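Local coordinates for protein methyl-coenzyme M reductase subunit beta (Methanosarcina barkeri, PDB 1E6Y) that catalyses, as part of the nickel enzyme methyl-coenzyme M reductase, the release of methane from methyl-coenzyme M with coenzyme B as reductant, the final step of methanogenesis, at residues L66-N71 with P146-I151; Y72-N77 with D140-D145. All blocks are in the same frame, centred on the assembly; numbering follows the deposited sequence.

Both contacts fasten the long connection between helix 46-55 and helix 78-89 to the turn that joins helix 125-141 to helix 149-157, within the N-terminal domain of the beta subunit. Their centres lie about 12 Å apart and about 35 to 37 Å from the centre of the chain, away from the coenzyme and F430 sites. The partners come in reverse order along the chain: 66-71 meets 146-151 and 72-77 meets 140-145, which places contact 2 sequentially within contact 1. The two meet where T144 CG2 packs on A149 N. A salt bridge and apolar contacts on I151 thus give way to an aromatic stack, beside the gamma subunit.

Contact 1 (L66-N71 with P146-I151); sequences LGRGLN and PYDAPI
The guanidinium of R68 has I151 over one face, with CG1 3.5 Å above the plane and offset toward the rim, while D148 OD1 and a water meet its edge. R68 NH1 donates to D148 OD1 over 3.0 Å, an almost straight bond of 172° that is also a salt bridge. The acceptor lies in the guanidinium plane and offers its anti lone pair, the one away from OD2, with the carboxylate turned 31° against the guanidinium. The same water accepts from R68 NE at 2.8 Å and donates to D148 OD1 at 2.7 Å, so a direct and a water-mediated link converge on one carboxylate oxygen and should fix the rotation of both groups. Bends at chi2 (-63°) and chi3 curl the arginine chain back and bring its guanidinium over I151 CG1. Nearer the backbone, R68 CB lies 3.9 Å from I151 CD1. With an alanine here, the D148 carboxylate would probably lose its charged mate, the water its donor at NE, and I151 CG1 its flat cover. Beyond the arginine, L70 CD1 makes an apolar contact with I151 CG2 at 4.0 Å, and L70 CD2 lies beside the carboxylate oxygen D148 OD2 at 3.9 Å. Y147 O approaches R68 NH1 obliquely at 3.0 Å; this carbonyl and the Y147 hydroxyl both make hydrogen bonds with polar side chains on the chain of another protein. The contact thus joins an irregular loop to the 3-10 turn 146-148 and the first turn of helix 149-157. Behind the loop stands helix 46-55, where L53 pairs with the L70 backbone and packs on its side chain, while F244 of the gamma subunit packs against P146 and A149.

Contact 2 (Y72-N77 with D140-D145); sequences YDIVGN and DMFGTD
Y72 CA lies 6.7 Å from F142 CA, where helix 125-141 ends in a Schellman motif with G143, at positive phi, as its C-prime residue. On the other segment D73 centres an inverse gamma turn, and its OD1 accepts from G76 N in an Asx motif, met from above the carboxylate plane. Between these turns the rings of Y72 and F142 form an offset stack, centroids 4.7 Å apart and planes only 8° from parallel. In both residues CG stands beside the backbone N, anti to the carbonyl carbon (chi1 -61° in each), and the side chains slide past each other in opposite directions, placing each CB over the other's ring: F142 CB sits 3.4 Å from the Y72 ring centroid, and Y72 CB 3.7 Å from that of F142, two reciprocal CH-pi contacts. M141 CG lies over the opposite face of F142, and I74 CD1 reaches F142 CE1 at 3.7 Å. I138 of helix 125-141, L53 of helix 46-55 and V152 of helix 149-157 pack around Y72, joining the stack to three helices. At its far end Y72 OH shares a 2.8 Å hydrogen bond with T144 OG1. The F142 edge faces D73 O and N77 ND2; N77 ND2 itself donates to D73 O at 2.7 Å, in the carbonyl plane and almost straight at 176°.

Contact 1 (L66-N71 with P146-I151)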
loop_
_atom_site.group_PDB
_atom_site.type_symbol
_atom_site.label_atom_id
_atom_site.label_comp_id
_atom_site.label_asym_id
_atom_site.label_seq_id
_atom_site.Cartn_x
_atom_site.Cartn_y
_atom_site.Cartn_z
ATOM N N LEU E 66 -10.351 19.810 20.403
ATOM C CA LEU E 66 -11.002 20.603 21.441
ATOM C C LEU E 66 -10.346 21.969 21.628
ATOM O O LEU E 66 -9.128 22.105 21.490
ATOM C CB LEU E 66 -10.984 19.841 22.770
ATOM C CG LEU E 66 -11.824 18.563 22.850
ATOM C CD1 LEU E 66 -11.457 17.787 24.102
ATOM C CD2 LEU E 66 -13.307 18.909 22.843
ATOM N N GLY E 67 -11.171 22.978 21.901
ATOM C CA GLY E 67 -10.670 24.272 22.338
ATOM C C GLY E 67 -10.145 25.198 21.258
ATOM O O GLY E 67 -9.440 26.160 21.557
ATOM N N ARG E 68 -10.540 24.961 20.011
ATOM C CA ARG E 68 -10.005 25.723 18.883
ATOM C C ARG E 68 -11.167 26.204 18.010
ATOM O O ARG E 68 -11.049 26.350 16.798
ATOM C CB ARG E 68 -9.001 24.891 18.100
ATOM C CG ARG E 68 -7.808 24.325 18.861
ATOM C CD ARG E 68 -6.932 25.454 19.427
ATOM N NE ARG E 68 -6.546 26.325 18.314
ATOM C CZ ARG E 68 -5.635 26.059 17.397
ATOM N NH1 ARG E 68 -5.394 26.927 16.415
ATOM N NH2 ARG E 68 -4.923 24.933 17.414
ATOM N N GLY E 69 -12.326 26.363 18.645
ATOM C CA GLY E 69 -13.546 26.681 17.925
ATOM C C GLY E 69 -13.524 28.026 17.227
ATOM O O GLY E 69 -13.038 29.017 17.776
ATOM N N LEU E 70 -13.993 28.039 15.982
ATOM C CA LEU E 70 -14.150 29.273 15.220
ATOM C C LEU E 70 -15.591 29.382 14.733
ATOM O O LEU E 70 -16.108 28.467 14.091
ATOM C CB LEU E 70 -13.192 29.293 14.022
ATOM C CG LEU E 70 -11.688 29.268 14.321
ATOM C CD1 LEU E 70 -10.915 29.116 13.023
ATOM C CD2 LEU E 70 -11.273 30.544 15.043
ATOM N N ASN E 71 -16.254 30.473 15.098
ATOM C CA ASN E 71 -17.653 30.679 14.741
ATOM C C ASN E 71 -17.782 31.628 13.558
ATOM O O ASN E 71 -17.869 32.846 13.724
ATOM C CB ASN E 71 -18.431 31.221 15.943
ATOM C CG ASN E 71 -18.347 30.306 17.143
ATOM O OD1 ASN E 71 -18.569 29.100 17.031
ATOM N ND2 ASN E 71 -17.960 30.859 18.286
ATOM N N PRO E 146 -3.185 34.085 12.090
ATOM C CA PRO E 146 -2.282 33.072 11.528
ATOM C C PRO E 146 -2.178 31.781 12.349
ATOM O O PRO E 146 -2.137 30.687 11.784
ATOM C CB PRO E 146 -0.948 33.809 11.430
ATOM C CG PRO E 146 -1.352 35.227 11.170
ATOM C CD PRO E 146 -2.600 35.438 12.003
ATOM N N TYR E 147 -2.224 31.899 13.676
ATOM C CA TYR E 147 -2.160 30.718 14.536
ATOM C C TYR E 147 -3.454 29.904 14.582
ATOM O O TYR E 147 -3.500 28.836 15.197
ATOM C CB TYR E 147 -1.724 31.107 15.954
ATOM C CG TYR E 147 -0.234 30.979 16.162
ATOM C CD1 TYR E 147 0.379 29.726 16.171
ATOM C CD2 TYR E 147 0.582 32.109 16.188
ATOM C CE1 TYR E 147 1.766 29.601 16.182
ATOM C CE2 TYR E 147 1.971 31.995 16.197
ATOM C CZ TYR E 147 2.555 30.739 16.186
ATOM O OH TYR E 147 3.923 30.622 16.111
ATOM N N ASP E 148 -4.477 30.375 13.876
ATOM C CA ASP E 148 -5.708 29.611 13.695
ATOM C C ASP E 148 -5.873 29.112 12.266
ATOM O O ASP E 148 -6.832 28.405 11.959
ATOM C CB ASP E 148 -6.921 30.456 14.076
ATOM C CG ASP E 148 -7.094 30.588 15.573
ATOM O OD1 ASP E 148 -6.694 29.663 16.312
ATOM O OD2 ASP E 148 -7.647 31.619 16.008
ATOM N N ALA E 149 -4.919 29.460 11.404
ATOM C CA ALA E 149 -4.944 29.046 10.003
ATOM C C ALA E 149 -5.030 27.532 9.796
ATOM O O ALA E 149 -5.736 27.077 8.898
ATOM C CB ALA E 149 -3.735 29.611 9.260
ATOM N N PRO E 150 -4.336 26.734 10.632
ATOM C CA PRO E 150 -4.414 25.274 10.480
ATOM C C PRO E 150 -5.826 24.725 10.655
ATOM O O PRO E 150 -6.200 23.739 10.014
ATOM C CB PRO E 150 -3.474 24.754 11.566
ATOM C CG PRO E 150 -2.493 25.850 11.749
ATOM C CD PRO E 150 -3.312 27.103 11.629
ATOM N N ILE E 151 -6.599 25.363 11.532
ATOM C CA ILE E 151 -7.972 24.953 11.815
ATOM C C ILE E 151 -8.893 25.256 10.629
ATOM O O ILE E 151 -9.708 24.417 10.240
ATOM C CB ILE E 151 -8.515 25.661 13.090
ATOM C CG1 ILE E 151 -7.646 25.310 14.303
ATOM C CG2 ILE E 151 -9.964 25.263 13.345
ATOM C CD1 ILE E 151 -7.622 23.830 14.650
HETATM O O HOH W 1 -7.775 28.866 18.644
#

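Contact 2 (Y72-N77 with D140-D145)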
loop_
_atom_site.group_PDB
_atom_site.type_symbol
_atom_site.label_atom_id
_atom_site.label_comp_id
_atom_site.label_asym_id
_atom_site.label_seq_id
_atom_site.Cartn_x
_atom_site.Cartn_y
_atom_site.Cartn_z
ATOM N N TYR E 72 -17.689 31.058 12.360
ATOM C CA TYR E 72 -17.812 31.820 11.123
ATOM C C TYR E 72 -19.145 31.481 10.473
ATOM O O TYR E 72 -19.520 30.310 10.380
ATOM C CB TYR E 72 -16.683 31.463 10.155
ATOM C CG TYR E 72 -15.281 31.757 10.649
ATOM C CD1 TYR E 72 -15.058 32.607 11.736
ATOM C CD2 TYR E 72 -14.173 31.219 9.997
ATOM C CE1 TYR E 72 -13.765 32.913 12.157
ATOM C CE2 TYR E 72 -12.881 31.523 10.404
ATOM C CZ TYR E 72 -12.683 32.370 11.481
ATOM O OH TYR E 72 -11.399 32.678 11.864
ATOM N N ASP E 73 -19.850 32.505 10.006
ATOM C CA ASP E 73 -21.100 32.281 9.296
ATOM C C ASP E 73 -20.824 32.028 7.817
ATOM O O ASP E 73 -20.949 32.928 6.987
ATOM C CB ASP E 73 -22.031 33.484 9.468
ATOM C CG ASP E 73 -23.447 33.204 8.987
ATOM O OD1 ASP E 73 -23.770 32.037 8.676
ATOM O OD2 ASP E 73 -24.242 34.162 8.920
ATOM N N ILE E 74 -20.431 30.798 7.502
ATOM C CA ILE E 74 -20.092 30.424 6.134
ATOM C C ILE E 74 -21.332 30.449 5.240
ATOM O O ILE E 74 -21.333 31.090 4.189
ATOM C CB ILE E 74 -19.463 29.010 6.079
ATOM C CG1 ILE E 74 -18.289 28.911 7.063
ATOM C CG2 ILE E 74 -19.016 28.690 4.657
ATOM C CD1 ILE E 74 -17.141 29.860 6.773
ATOM N N VAL E 75 -22.394 29.790 5.692
ATOM C CA VAL E 75 -23.626 29.674 4.919
ATOM C C VAL E 75 -24.304 31.031 4.705
ATOM O O VAL E 75 -24.778 31.328 3.607
ATOM C CB VAL E 75 -24.610 28.695 5.609
ATOM C CG1 VAL E 75 -25.950 28.675 4.879
ATOM C CG2 VAL E 75 -24.009 27.295 5.636
ATOM N N GLY E 76 -24.283 31.877 5.732
ATOM C CA GLY E 76 -24.894 33.191 5.629
ATOM C C GLY E 76 -24.152 34.141 4.706
ATOM O O GLY E 76 -24.686 35.179 4.314
ATOM N N ASN E 77 -22.920 33.782 4.357
ATOM C CA ASN E 77 -22.100 34.584 3.455
ATOM C C ASN E 77 -21.803 33.821 2.166
ATOM O O ASN E 77 -20.854 34.144 1.452
ATOM C CB ASN E 77 -20.787 34.971 4.144
ATOM C CG ASN E 77 -20.979 36.023 5.218
ATOM O OD1 ASN E 77 -21.071 37.212 4.923
ATOM N ND2 ASN E 77 -21.060 35.589 6.469
ATOM N N ASP E 140 -9.565 35.210 4.594
ATOM C CA ASP E 140 -9.700 36.648 4.370
ATOM C C ASP E 140 -10.997 37.218 4.935
ATOM O O ASP E 140 -10.984 38.228 5.635
ATOM C CB ASP E 140 -9.625 36.953 2.873
ATOM C CG ASP E 140 -8.220 36.828 2.319
ATOM O OD1 ASP E 140 -7.247 37.036 3.075
ATOM O OD2 ASP E 140 -8.087 36.530 1.115
ATOM N N MET E 141 -12.112 36.557 4.633
ATOM C CA MET E 141 -13.439 37.077 4.955
ATOM C C MET E 141 -13.662 37.211 6.455
ATOM O O MET E 141 -14.317 38.150 6.913
ATOM C CB MET E 141 -14.516 36.169 4.358
ATOM C CG MET E 141 -15.937 36.649 4.591
ATOM S SD MET E 141 -17.124 35.670 3.667
ATOM C CE MET E 141 -16.894 36.344 2.017
ATOM N N PHE E 142 -13.091 36.287 7.217
ATOM C CA PHE E 142 -13.346 36.227 8.649
ATOM C C PHE E 142 -12.123 36.607 9.478
ATOM O O PHE E 142 -12.133 36.484 10.702
ATOM C CB PHE E 142 -13.850 34.833 9.024
ATOM C CG PHE E 142 -15.140 34.459 8.344
ATOM C CD1 PHE E 142 -15.129 33.698 7.178
ATOM C CD2 PHE E 142 -16.359 34.926 8.831
ATOM C CE1 PHE E 142 -16.313 33.413 6.501
ATOM C CE2 PHE E 142 -17.548 34.647 8.163
ATOM C CZ PHE E 142 -17.526 33.889 6.994
ATOM N N GLY E 143 -11.090 37.104 8.799
ATOM C CA GLY E 143 -9.942 37.689 9.475
ATOM C C GLY E 143 -9.208 36.744 10.408
ATOM O O GLY E 143 -8.789 37.137 11.498
ATOM N N THR E 144 -9.005 35.511 9.955
ATOM C CA THR E 144 -8.401 34.474 10.781
ATOM C C THR E 144 -6.966 34.826 11.171
ATOM O O THR E 144 -6.161 35.205 10.322
ATOM C CB THR E 144 -8.407 33.125 10.041
ATOM O OG1 THR E 144 -9.732 32.849 9.566
ATOM C CG2 THR E 144 -7.962 32.000 10.963
ATOM N N ASP E 145 -6.678 34.763 12.471
ATOM C CA ASP E 145 -5.315 34.932 12.974
ATOM C C ASP E 145 -4.446 33.790 12.459
ATOM O O ASP E 145 -4.911 32.651 12.358
ATOM C CB ASP E 145 -5.303 34.927 14.507
ATOM C CG ASP E 145 -6.060 36.099 15.106
ATOM O OD1 ASP E 145 -5.894 37.237 14.617
ATOM O OD2 ASP E 145 -6.814 35.882 16.080
#